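Local coordinates for catabolite control protein A (Lactococcus lactis, PDB 2O20) that probably acts as a global transcriptional regulator of carbon catabolite repression and activation, binding DNA as a member of the LacI family, at residues Lys110-Phe115 against Thr136-Ser141. The protein carries 1 engineered substitution. Numbering follows the deposited sequence.
Sequences KVLETF and TSLKNS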
ATOM      1  N   LYS D 110       8.343  21.726   8.418  1.00 26.58           N
ATOM      2  CA  LYS D 110       9.628  21.605   7.743  1.00 27.41           C
ATOM      3  C   LYS D 110       9.434  21.352   6.239  1.00 27.17           C
ATOM      4  O   LYS D 110      10.103  21.966   5.418  1.00 26.46           O
ATOM      5  CB  LYS D 110      10.468  20.495   8.379  1.00 26.93           C
ATOM      6  CG  LYS D 110      10.945  20.846   9.776  1.00 29.08           C
ATOM      7  CD  LYS D 110      11.673  19.704  10.473  1.00 29.58           C
ATOM      8  CE  LYS D 110      13.010  19.394   9.810  1.00 32.06           C
ATOM      9  NZ  LYS D 110      13.812  18.461  10.649  1.00 32.24           N
ATOM     10  N   VAL D 111       8.502  20.466   5.896  1.00 28.16           N
ATOM     11  CA  VAL D 111       8.209  20.154   4.479  1.00 29.04           C
ATOM     12  C   VAL D 111       7.818  21.423   3.698  1.00 29.66           C
ATOM     13  O   VAL D 111       8.385  21.706   2.632  1.00 29.36           O
ATOM     14  CB  VAL D 111       7.129  19.043   4.347  1.00 29.22           C
ATOM     15  CG1 VAL D 111       6.621  18.935   2.913  1.00 30.42           C
ATOM     16  CG2 VAL D 111       7.695  17.697   4.814  1.00 29.21           C
ATOM     17  N   LEU D 112       6.880  22.198   4.236  1.00 30.81           N
ATOM     18  CA  LEU D 112       6.503  23.493   3.635  1.00 32.19           C
ATOM     19  C   LEU D 112       7.648  24.504   3.487  1.00 32.99           C
ATOM     20  O   LEU D 112       7.705  25.243   2.505  1.00 32.94           O
ATOM     21  CB  LEU D 112       5.376  24.154   4.419  1.00 32.38           C
ATOM     22  CG  LEU D 112       4.021  23.463   4.424  1.00 33.09           C
ATOM     23  CD1 LEU D 112       3.039  24.337   5.194  1.00 33.96           C
ATOM     24  CD2 LEU D 112       3.513  23.220   3.027  1.00 34.88           C
ATOM     25  N   GLU D 113       8.560  24.540   4.450  1.00 33.85           N
ATOM     26  CA  GLU D 113       9.742  25.382   4.321  1.00 34.56           C
ATOM     27  C   GLU D 113      10.545  24.975   3.107  1.00 33.91           C
ATOM     28  O   GLU D 113      10.981  25.822   2.330  1.00 33.08           O
ATOM     29  CB  GLU D 113      10.633  25.292   5.570  1.00 34.91           C
ATOM     30  CG  GLU D 113      10.047  25.976   6.779  1.00 36.33           C
ATOM     31  CD  GLU D 113      10.950  25.937   8.013  1.00 36.94           C
ATOM     32  OE1 GLU D 113      11.905  25.117   8.066  1.00 39.92           O
ATOM     33  OE2 GLU D 113      10.688  26.741   8.938  1.00 40.51           O
ATOM     34  N   THR D 114      10.743  23.671   2.953  1.00 33.47           N
ATOM     35  CA  THR D 114      11.498  23.153   1.829  1.00 33.46           C
ATOM     36  C   THR D 114      10.776  23.458   0.516  1.00 33.39           C
ATOM     37  O   THR D 114      11.425  23.854  -0.453  1.00 34.50           O
ATOM     38  CB  THR D 114      11.778  21.657   1.984  1.00 33.45           C
ATOM     39  OG1 THR D 114      12.516  21.444   3.195  1.00 32.83           O
ATOM     40  CG2 THR D 114      12.603  21.140   0.816  1.00 34.55           C
ATOM     41  N   PHE D 115       9.447  23.289   0.490  1.00 32.57           N
ATOM     42  CA  PHE D 115       8.625  23.634  -0.692  1.00 32.23           C
ATOM     43  C   PHE D 115       8.678  25.133  -1.041  1.00 33.50           C
ATOM     44  O   PHE D 115       8.889  25.502  -2.192  1.00 32.56           O
ATOM     45  CB  PHE D 115       7.141  23.237  -0.470  1.00 30.91           C
ATOM     46  CG  PHE D 115       6.832  21.754  -0.635  1.00 28.61           C
ATOM     47  CD1 PHE D 115       7.821  20.802  -0.860  1.00 27.10           C
ATOM     48  CD2 PHE D 115       5.526  21.326  -0.508  1.00 27.77           C
ATOM     49  CE1 PHE D 115       7.502  19.448  -0.989  1.00 27.92           C
ATOM     50  CE2 PHE D 115       5.192  19.983  -0.625  1.00 28.85           C
ATOM     51  CZ  PHE D 115       6.185  19.042  -0.881  1.00 28.16           C
ATOM     52  N   THR D 136      -1.354  29.168   8.399  1.00 45.37           N
ATOM     53  CA  THR D 136      -0.743  30.498   8.341  1.00 45.39           C
ATOM     54  C   THR D 136       0.532  30.486   7.485  1.00 45.19           C
ATOM     55  O   THR D 136       0.776  31.424   6.723  1.00 44.90           O
ATOM     56  CB  THR D 136      -0.419  31.046   9.749  1.00 45.51           C
ATOM     57  OG1 THR D 136      -1.608  31.045  10.550  1.00 44.74           O
ATOM     58  CG2 THR D 136       0.137  32.465   9.656  1.00 45.63           C
ATOM     59  N   SER D 137       1.339  29.435   7.630  1.00 45.12           N
ATOM     60  CA  SER D 137       2.484  29.207   6.743  1.00 45.15           C
ATOM     61  C   SER D 137       2.041  29.381   5.289  1.00 45.05           C
ATOM     62  O   SER D 137       2.639  30.156   4.551  1.00 45.19           O
ATOM     63  CB  SER D 137       3.080  27.809   6.960  0.50 45.26           C
ATOM     64  OG  SER D 137       3.379  27.580   8.329  0.50 45.32           O
ATOM     65  N   LEU D 138       0.972  28.681   4.904  1.00 44.85           N
ATOM     66  CA  LEU D 138       0.440  28.738   3.528  1.00 44.43           C
ATOM     67  C   LEU D 138      -0.130  30.110   3.153  1.00 44.48           C
ATOM     68  O   LEU D 138      -0.064  30.526   1.998  1.00 44.33           O
ATOM     69  CB  LEU D 138      -0.631  27.655   3.344  1.00 44.30           C
ATOM     70  CG  LEU D 138      -0.077  26.230   3.442  1.00 43.55           C
ATOM     71  CD1 LEU D 138      -1.171  25.206   3.714  1.00 43.15           C
ATOM     72  CD2 LEU D 138       0.697  25.888   2.157  1.00 44.01           C
ATOM     73  N   LYS D 139      -0.703  30.802   4.132  1.00 44.64           N
ATOM     74  CA  LYS D 139      -1.242  32.144   3.915  1.00 44.89           C
ATOM     75  C   LYS D 139      -0.111  33.182   3.842  1.00 44.83           C
ATOM     76  O   LYS D 139      -0.230  34.189   3.137  1.00 44.63           O
ATOM     77  CB  LYS D 139      -2.227  32.521   5.028  1.00 45.01           C
ATOM     78  CG  LYS D 139      -3.149  33.694   4.667  1.00 44.85           C
ATOM     79  CD  LYS D 139      -3.942  34.207   5.866  1.00 45.26           C
ATOM     80  CE  LYS D 139      -3.059  34.937   6.875  1.00 45.90           C
ATOM     81  NZ  LYS D 139      -3.859  35.811   7.791  1.00 46.33           N
ATOM     82  N   ASN D 140       0.969  32.948   4.591  1.00 44.82           N
ATOM     83  CA  ASN D 140       2.189  33.776   4.475  1.00 44.75           C
ATOM     84  C   ASN D 140       3.004  33.399   3.226  1.00 44.12           C
ATOM     85  O   ASN D 140       3.738  34.233   2.687  1.00 44.21           O
ATOM     86  CB  ASN D 140       3.086  33.657   5.724  1.00 44.98           C
ATOM     87  CG  ASN D 140       2.601  34.504   6.898  1.00 45.55           C
ATOM     88  OD1 ASN D 140       1.782  35.424   6.745  1.00 46.35           O
ATOM     89  ND2 ASN D 140       3.115  34.195   8.087  1.00 46.27           N
ATOM     90  N   SER D 141       2.873  32.146   2.780  1.00 43.24           N
ATOM     91  CA  SER D 141       3.528  31.679   1.549  1.00 42.44           C
ATOM     92  C   SER D 141       2.850  32.171   0.277  1.00 41.24           C
ATOM     93  O   SER D 141       3.518  32.355  -0.733  1.00 41.59           O
ATOM     94  CB  SER D 141       3.593  30.144   1.511  1.00 42.65           C
ATOM     95  OG  SER D 141       2.354  29.553   1.172  1.00 43.42           O
TER
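Leu112 meets Ser137 and Leu138, while the one ring in the two segments, that of Phe115 on the same helix as Leu112, takes no part in this contact; Val111 CG1 sits over one of its faces, 3.8 Å above the plane and shifted toward the rim. The contact itself rests on the two methyls of Leu112. Its CG lies beside the backbone N, anti to the carbonyl carbon (chi1 -66°), and from there the fork opens onto the other helix. CD1 takes the Ser137 side, 3.9 Å from Ser137 CB, and also meets CG of Leu138. CD2 touches Leu138 CD2 at 4.0 Å, the two leucine side chains crossing at about a right angle. In the conformer given here, Ser137 presents CB to Leu112 while OG bonds to the carbonyl O of Lys133, one turn earlier. Farther along, Ser141 OG hydrogen-bonds Leu138 O at 2.7 Å, nearly square to the C=O (102°) and tilted 35° out of the carbonyl plane, and also pairs with Thr143 OG1. Ile123 of the central strand 122-125 touches both leucines where helices 105-118 and 132-141 meet on the parallel sheet of this periplasmic-binding-protein-like domain, with Ile69 of strand 65-70 also touching Leu112.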